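Local coordinates for PhnB protein (Bacillus cereus, PDB 3OMS) that is of unknown function but belongs to the glyoxalase superfamily and may be a 3-demethylubiquinone-9 3-methyltransferase of the PhnB-like group, at residues V38-Y43 with I55-T60; E51-H56 with C68-V73; A107-L112 with W123-Y128. One frame throughout, in Å; residues are numbered along the deposited sequence. Where two conformers were deposited one is given.

Interaction 1 (V38-Y43 with I55-T60)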
# COMPACT_ATOMS: atom_id res chain seq x y z
N VAL A 38 -14.10 5.70 -10.15
CA VAL A 38 -15.40 5.73 -9.46
C VAL A 38 -15.88 7.17 -9.20
O VAL A 38 -17.03 7.54 -9.52
CB VAL A 38 -15.39 4.90 -8.12
CG1 VAL A 38 -16.71 5.10 -7.35
CG2 VAL A 38 -15.20 3.39 -8.44
N SER A 39 -15.00 7.96 -8.58
CA SER A 39 -15.31 9.33 -8.19
C SER A 39 -14.06 10.17 -8.23
O SER A 39 -12.95 9.66 -7.97
CB SER A 39 -15.93 9.40 -6.79
OG SER A 39 -15.08 8.87 -5.78
N ILE A 40 -14.20 11.45 -8.54
CA ILE A 40 -13.02 12.34 -8.56
C ILE A 40 -13.48 13.75 -8.28
O ILE A 40 -14.46 14.22 -8.90
CB ILE A 40 -12.27 12.26 -9.92
CG1 ILE A 40 -11.10 13.27 -9.98
CG2 ILE A 40 -13.25 12.51 -11.11
CD1 ILE A 40 -10.08 13.02 -11.09
N SER A 41 -12.86 14.42 -7.31
CA SER A 41 -13.09 15.86 -7.11
C SER A 41 -11.75 16.58 -7.24
O SER A 41 -10.70 16.05 -6.85
CB SER A 41 -13.73 16.15 -5.76
OG SER A 41 -13.04 15.46 -4.74
N ARG A 42 -11.80 17.77 -7.85
CA ARG A 42 -10.62 18.56 -8.22
C ARG A 42 -10.71 19.95 -7.63
O ARG A 42 -11.80 20.50 -7.53
CB ARG A 42 -10.55 18.71 -9.73
CG ARG A 42 -10.53 17.41 -10.49
CD ARG A 42 -10.30 17.65 -11.96
NE ARG A 42 -10.41 16.41 -12.73
CZ ARG A 42 -11.55 15.91 -13.21
NH1 ARG A 42 -12.70 16.52 -12.96
NH2 ARG A 42 -11.55 14.79 -13.93
N TYR A 43 -9.55 20.51 -7.28
CA TYR A 43 -9.49 21.81 -6.66
C TYR A 43 -9.93 22.85 -7.66
O TYR A 43 -9.48 22.83 -8.82
CB TYR A 43 -8.06 22.12 -6.17
CG TYR A 43 -7.70 21.38 -4.90
CD1 TYR A 43 -8.25 21.77 -3.67
CD2 TYR A 43 -6.88 20.27 -4.94
CE1 TYR A 43 -7.93 21.12 -2.52
CE2 TYR A 43 -6.56 19.58 -3.79
CZ TYR A 43 -7.08 20.01 -2.59
OH TYR A 43 -6.75 19.31 -1.46
N ILE A 55 -8.49 16.63 -5.27
CA ILE A 55 -8.81 16.68 -3.87
C ILE A 55 -8.86 15.26 -3.29
O ILE A 55 -8.18 14.93 -2.31
CB ILE A 55 -10.18 17.35 -3.60
CG1 ILE A 55 -10.27 18.77 -4.19
CG2 ILE A 55 -10.45 17.43 -2.10
CD1 ILE A 55 -11.70 19.41 -4.00
N HIS A 56 -9.71 14.44 -3.90
CA HIS A 56 -9.82 13.03 -3.55
C HIS A 56 -10.38 12.31 -4.77
O HIS A 56 -11.19 12.89 -5.50
CB HIS A 56 -10.69 12.82 -2.30
CG HIS A 56 -12.10 13.31 -2.43
ND1 HIS A 56 -13.09 12.59 -3.06
CD2 HIS A 56 -12.70 14.44 -1.97
CE1 HIS A 56 -14.23 13.26 -3.01
NE2 HIS A 56 -14.02 14.39 -2.35
N ALA A 57 -9.94 11.07 -4.97
CA ALA A 57 -10.48 10.20 -6.01
C ALA A 57 -10.46 8.75 -5.54
O ALA A 57 -9.54 8.33 -4.80
CB ALA A 57 -9.69 10.35 -7.33
N THR A 58 -11.48 7.99 -5.97
CA THR A 58 -11.59 6.55 -5.72
C THR A 58 -11.64 5.87 -7.05
O THR A 58 -12.31 6.32 -7.96
CB THR A 58 -12.84 6.20 -4.92
OG1 THR A 58 -12.75 6.82 -3.63
CG2 THR A 58 -13.07 4.65 -4.79
N PHE A 59 -10.89 4.77 -7.18
CA PHE A 59 -10.91 3.97 -8.40
C PHE A 59 -10.78 2.53 -8.05
O PHE A 59 -10.32 2.19 -6.95
CB PHE A 59 -9.79 4.38 -9.35
CG PHE A 59 -8.40 4.24 -8.80
CD1 PHE A 59 -7.53 3.24 -9.29
CD2 PHE A 59 -7.90 5.17 -7.87
CE1 PHE A 59 -6.21 3.15 -8.83
CE2 PHE A 59 -6.58 5.04 -7.38
CZ PHE A 59 -5.74 4.03 -7.87
N THR A 60 -11.13 1.65 -8.99
CA THR A 60 -10.96 0.23 -8.76
C THR A 60 -9.83 -0.32 -9.67
O THR A 60 -9.60 0.19 -10.77
CB THR A 60 -12.23 -0.55 -9.01
OG1 THR A 60 -12.66 -0.30 -10.37
CG2 THR A 60 -13.31 -0.19 -8.00
O HOH W 1 -13.61 10.49 -4.40
O HOH W 2 -5.90 16.66 -1.95
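Strands 38-42 and 56-60 pair as an antiparallel beta hairpin, with Ser39 against Thr58, Ile40 against Ala57 and Ser41 against His56; the two short axes run 160° apart. Two classic beta bulges interrupt the ladder. In the first, Val38 N (2.9 Å) and Ser39 N both donate to Thr58 O from the same face of its carbonyl plane. In the second, Ile55 and His56 both face Ser41: Ile55 N reaches Ser41 O, while Ser41 N gives His56 O a nearly straight bond (N-H...O 174°).

Apolar contact is sparse. Ile40 CB meets Ala57 CB at 4.1 Å on the face that turns to Met25 of helix 21-29. Where the connecting loop leaves, the Tyr43 ring lies against Ile55, whose CG1 stands 3.5 Å from the ring centroid and 3° off its normal, a CH-pi contact.

Polar side chains gather on the other face. Ser41 CB (CH-pi, 4.1 Å from the centroid) and OG lie over one face of the His56 imidazole, and OG donates to His56 O at 3.3 Å beside Ser41 N. Water 1, in plane at the ring edge, bridges Ser39 OG (2.6 Å) to His56 ND1, the latter distance unusually short (2.5 Å) and given for one of two His56 conformers.

Interaction 2 (E51-H56 with C68-V73)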
# COMPACT_ATOMS: atom_id res chain seq x y z
N GLU A 51 -5.08 24.39 -8.97
CA GLU A 51 -6.37 24.24 -9.65
C GLU A 51 -6.29 23.08 -10.60
O GLU A 51 -5.28 22.88 -11.25
CB GLU A 51 -6.78 25.53 -10.39
CG GLU A 51 -8.25 25.47 -10.91
CD GLU A 51 -8.64 26.70 -11.70
OE1 GLU A 51 -9.83 27.09 -11.62
OE2 GLU A 51 -7.78 27.27 -12.40
N GLY A 52 -7.35 22.28 -10.63
CA GLY A 52 -7.39 21.04 -11.46
C GLY A 52 -6.79 19.77 -10.86
O GLY A 52 -7.00 18.69 -11.40
N THR A 53 -6.00 19.89 -9.79
CA THR A 53 -5.44 18.72 -9.13
C THR A 53 -6.51 18.02 -8.27
O THR A 53 -7.54 18.62 -7.92
CB THR A 53 -4.18 19.06 -8.26
OG1 THR A 53 -4.59 19.82 -7.11
CG2 THR A 53 -3.14 19.82 -9.11
N VAL A 54 -6.23 16.77 -7.91
CA VAL A 54 -7.22 15.92 -7.21
C VAL A 54 -7.30 16.22 -5.71
O VAL A 54 -6.33 16.05 -4.94
CB VAL A 54 -6.91 14.44 -7.45
CG1 VAL A 54 -7.83 13.49 -6.61
CG2 VAL A 54 -7.03 14.12 -8.96
N ILE A 55 -8.49 16.63 -5.27
CA ILE A 55 -8.81 16.68 -3.87
C ILE A 55 -8.86 15.26 -3.29
O ILE A 55 -8.18 14.93 -2.31
CB ILE A 55 -10.18 17.35 -3.60
CG1 ILE A 55 -10.27 18.77 -4.19
CG2 ILE A 55 -10.45 17.43 -2.10
CD1 ILE A 55 -11.70 19.41 -4.00
N HIS A 56 -9.71 14.44 -3.90
CA HIS A 56 -9.82 13.03 -3.55
C HIS A 56 -10.38 12.31 -4.77
O HIS A 56 -11.19 12.89 -5.50
CB HIS A 56 -10.69 12.82 -2.30
CG HIS A 56 -12.10 13.31 -2.43
ND1 HIS A 56 -13.09 12.59 -3.06
CD2 HIS A 56 -12.70 14.44 -1.97
CE1 HIS A 56 -14.23 13.26 -3.01
NE2 HIS A 56 -14.02 14.39 -2.35
N CYS A 68 -6.78 7.89 -4.09
CA CYS A 68 -5.62 8.78 -4.25
C CYS A 68 -6.00 10.21 -4.08
O CYS A 68 -7.18 10.58 -4.11
CB CYS A 68 -4.92 8.54 -5.62
SG CYS A 68 -5.94 8.98 -7.05
N ILE A 69 -4.98 11.03 -3.80
CA ILE A 69 -5.09 12.46 -3.77
C ILE A 69 -3.86 13.09 -4.43
O ILE A 69 -2.83 12.43 -4.55
CB ILE A 69 -5.17 13.03 -2.33
CG1 ILE A 69 -3.82 12.87 -1.60
CG2 ILE A 69 -6.34 12.42 -1.52
CD1 ILE A 69 -3.79 13.43 -0.19
N ASP A 70 -3.96 14.39 -4.77
CA ASP A 70 -2.81 15.26 -5.02
C ASP A 70 -2.65 16.11 -3.78
O ASP A 70 -3.52 16.97 -3.45
CB ASP A 70 -3.02 16.16 -6.24
CG ASP A 70 -2.85 15.43 -7.54
OD1 ASP A 70 -1.90 14.65 -7.67
OD2 ASP A 70 -3.65 15.67 -8.48
N SER A 71 -1.57 15.85 -3.05
CA SER A 71 -1.27 16.62 -1.86
C SER A 71 -1.17 18.15 -2.11
O SER A 71 -0.45 18.59 -3.00
CB SER A 71 0.03 16.15 -1.23
OG SER A 71 0.26 16.94 -0.08
N TYR A 72 -1.85 18.96 -1.31
CA TYR A 72 -1.66 20.44 -1.42
C TYR A 72 -0.38 20.95 -0.73
O TYR A 72 -0.11 22.15 -0.76
CB TYR A 72 -2.90 21.21 -0.95
CG TYR A 72 -3.20 21.12 0.52
CD1 TYR A 72 -2.68 22.04 1.41
CD2 TYR A 72 -4.02 20.11 1.01
CE1 TYR A 72 -2.97 21.98 2.75
CE2 TYR A 72 -4.32 20.03 2.36
CZ TYR A 72 -3.78 20.96 3.23
OH TYR A 72 -4.06 20.91 4.58
N VAL A 73 0.38 20.05 -0.13
CA VAL A 73 1.65 20.39 0.52
C VAL A 73 2.73 19.59 -0.16
O VAL A 73 2.54 18.40 -0.42
CB VAL A 73 1.61 19.92 2.00
CG1 VAL A 73 3.02 20.00 2.64
CG2 VAL A 73 0.57 20.71 2.78
O HOH W 3 -3.22 19.44 -4.73
O HOH W 2 -5.90 16.66 -1.95
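The carboxylate of Asp70 is the flat group that works across this contact: the backbone N-H of Val54 meets OD2 on its anti side, 17° out of the carboxylate plane, with CB of Thr53 3.4 Å from the same oxygen. The other oxygen, OD1, accepts from the backbone N atoms of Gly19 and Ala21, so the group joins segment 51-56 to the start of helix 21-29.

The bond from Val54 N to Asp70 OD2 is 2.9 Å long and practically straight, at 179°. Asp70 has CG anti to its own carbonyl carbon (chi1 -76°), which swings the carboxylate toward Val54 on the adjoining segment 51-56. A second bond returns from Asp70 N to Val54 O, also 2.9 Å, so backbone and side chain of one aspartate grip both polar atoms of one residue.

Beside this pair, Val54 CG1 lies 3.9 Å from Cys68 O, and Ile69 CG2 comes within 3.2 Å of Ile55 O. Water 3 donates to Thr53 OG1 and to Asp70 O, bridging the segments where they part. Water 2 makes a second bridge, donating to Ile55 O and Asp70 O, although more acceptors lie near it than it has protons. Thr53 OG1 also bonds to Lys50 O.

The contact lies at the open end of the hairpin of strands 54-61 and 64-70, where the chain turns a corner at Ile55. With three backbone N-H groups donating to its carboxylate, the buried Asp70 is probably stabilised in the ionised form.

Interaction 3 (A107-L112 with W123-Y128)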
# COMPACT_ATOMS: atom_id res chain seq x y z
N ALA A 107 11.82 2.36 -13.24
CA ALA A 107 13.10 1.92 -12.77
C ALA A 107 12.94 0.43 -12.49
O ALA A 107 11.99 0.02 -11.82
CB ALA A 107 13.55 2.73 -11.46
N ILE A 108 13.83 -0.39 -13.04
CA ILE A 108 13.72 -1.82 -12.81
C ILE A 108 14.48 -2.22 -11.56
O ILE A 108 15.66 -1.91 -11.41
CB ILE A 108 14.28 -2.62 -14.00
CG1 ILE A 108 13.60 -2.19 -15.30
CG2 ILE A 108 14.13 -4.12 -13.76
CD1 ILE A 108 12.04 -2.27 -15.34
N LEU A 109 13.82 -2.94 -10.68
CA LEU A 109 14.47 -3.43 -9.48
C LEU A 109 14.93 -4.89 -9.69
O LEU A 109 16.06 -5.25 -9.33
CB LEU A 109 13.52 -3.29 -8.30
CG LEU A 109 13.05 -1.86 -8.02
CD1 LEU A 109 12.17 -1.77 -6.74
CD2 LEU A 109 14.35 -1.01 -7.88
N MSE A 110 14.03 -5.71 -10.23
CA MSE A 110 14.32 -7.06 -10.70
C MSE A 110 13.64 -7.26 -12.06
O MSE A 110 12.40 -7.17 -12.17
CB MSE A 110 13.85 -8.13 -9.69
CG MSE A 110 14.58 -7.96 -8.37
SE MSE A 110 13.91 -9.22 -7.01
CE MSE A 110 14.73 -10.80 -7.73
N PRO A 111 14.45 -7.52 -13.09
CA PRO A 111 13.88 -7.62 -14.41
C PRO A 111 12.94 -8.81 -14.51
O PRO A 111 13.12 -9.81 -13.79
CB PRO A 111 15.10 -7.82 -15.29
CG PRO A 111 16.11 -8.42 -14.44
CD PRO A 111 15.91 -7.75 -13.11
N LEU A 112 11.97 -8.71 -15.42
CA LEU A 112 10.94 -9.73 -15.59
C LEU A 112 11.56 -10.97 -16.20
O LEU A 112 12.11 -10.94 -17.34
CB LEU A 112 9.82 -9.22 -16.47
CG LEU A 112 8.68 -10.24 -16.69
CD1 LEU A 112 8.05 -10.58 -15.36
CD2 LEU A 112 7.64 -9.72 -17.68
N TRP A 123 10.02 -6.87 -10.66
CA TRP A 123 9.79 -5.84 -9.65
C TRP A 123 10.31 -4.54 -10.22
O TRP A 123 11.42 -4.47 -10.74
CB TRP A 123 10.52 -6.18 -8.35
CG TRP A 123 10.09 -5.43 -7.13
CD1 TRP A 123 9.41 -4.26 -7.06
CD2 TRP A 123 10.31 -5.84 -5.77
NE1 TRP A 123 9.23 -3.88 -5.75
CE2 TRP A 123 9.78 -4.83 -4.94
CE3 TRP A 123 10.90 -6.96 -5.18
CZ2 TRP A 123 9.77 -4.94 -3.53
CZ3 TRP A 123 10.93 -7.05 -3.77
CH2 TRP A 123 10.36 -6.04 -2.97
N LEU A 124 9.47 -3.52 -10.19
CA LEU A 124 9.86 -2.21 -10.71
C LEU A 124 9.23 -1.09 -9.92
O LEU A 124 8.32 -1.34 -9.09
CB LEU A 124 9.41 -2.09 -12.17
CG LEU A 124 7.94 -2.37 -12.56
CD1 LEU A 124 7.07 -1.15 -12.14
CD2 LEU A 124 7.84 -2.58 -14.08
N ASN A 125 9.72 0.12 -10.16
CA ASN A 125 8.99 1.34 -9.82
C ASN A 125 8.47 1.97 -11.06
O ASN A 125 9.19 2.05 -12.05
CB ASN A 125 9.91 2.36 -9.12
CG ASN A 125 10.50 1.85 -7.81
OD1 ASN A 125 11.65 2.20 -7.48
ND2 ASN A 125 9.73 1.15 -7.02
N ASP A 126 7.21 2.37 -11.08
CA ASP A 126 6.68 2.98 -12.29
C ASP A 126 7.15 4.45 -12.40
O ASP A 126 7.91 4.98 -11.56
CB ASP A 126 5.16 2.79 -12.36
CG ASP A 126 4.42 3.59 -11.32
OD1 ASP A 126 5.05 4.54 -10.78
OD2 ASP A 126 3.21 3.29 -11.11
N LYS A 127 6.74 5.11 -13.46
CA LYS A 127 7.16 6.48 -13.74
C LYS A 127 6.77 7.45 -12.63
O LYS A 127 7.27 8.57 -12.59
CB LYS A 127 6.60 6.97 -15.08
CG LYS A 127 5.09 7.19 -15.16
CD LYS A 127 4.64 7.70 -16.52
CE LYS A 127 4.63 6.61 -17.61
NZ LYS A 127 3.63 5.49 -17.53
N TYR A 128 5.80 7.07 -11.80
CA TYR A 128 5.38 7.92 -10.68
C TYR A 128 6.13 7.60 -9.41
O TYR A 128 5.92 8.27 -8.39
CB TYR A 128 3.84 7.79 -10.48
CG TYR A 128 3.06 8.06 -11.75
CD1 TYR A 128 2.94 9.35 -12.25
CD2 TYR A 128 2.50 7.01 -12.49
CE1 TYR A 128 2.28 9.60 -13.43
CE2 TYR A 128 1.85 7.26 -13.63
CZ TYR A 128 1.74 8.55 -14.11
OH TYR A 128 1.08 8.78 -15.30
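Trp123 begins the contact through its backbone, its N donating to Met110 O (2.8 Å). Its own carbonyl accepts twice, from Leu109 N and Met110 N, and both arrive from the same face of the carbonyl plane. This is a classic beta bulge, and the register shifts by one residue between Ile108 and Met110.

With CG swung opposite the backbone N (chi1 -164°), the Trp123 ring receives Leu109 CD1 over one face, 4.0 Å from the centroid of its five-membered ring and 24° off the normal. The selenium of Met110, a selenomethionine, approaches obliquely, 4.2 Å from Trp123 CE3, while NE1 bonds to Ser131 OG. Met16 of the second subunit also packs on this indole.

Leu124 follows on the opposite face, where its CB meets Ile108 CD1 at 4.1 Å and its side chain reaches Phe99 of helix 92-103. Asn125 closes the ladder with Ala107: Asn125 N donates to Ala107 O at 2.8 Å, and Ala107 N to Asn125 O at 2.9 Å. The arrangement is an antiparallel edge pairing, strand 107-111 being outermost, within this chain, in a four-stranded sheet of order 1-4-3-2, as in the beta-alpha-beta-beta-beta modules of the glyoxalase fold.

In the fold
Interactions 1 and 2 share strand 54-61 and with it Ile55 and His56: one pairs it with strand 37-42, the other with strand 64-70, and their centres lie 9 Å apart. Backbone contacts of Tyr43 with Gly52 and Thr53 join them, and water 2 belongs to both. Interaction 3 is on the other side of the chain's centre, 25 to 26 Å away centre to centre, in the second sheet of the same 1-4-3-2 order. Interactions 1 and 3 are surface pairings of a strand outermost within this chain, marked by bulges and CH-pi contacts, whereas interaction 2, partly buried, relies on a carboxylate. Of the three, interaction 3 alone touches the second subunit.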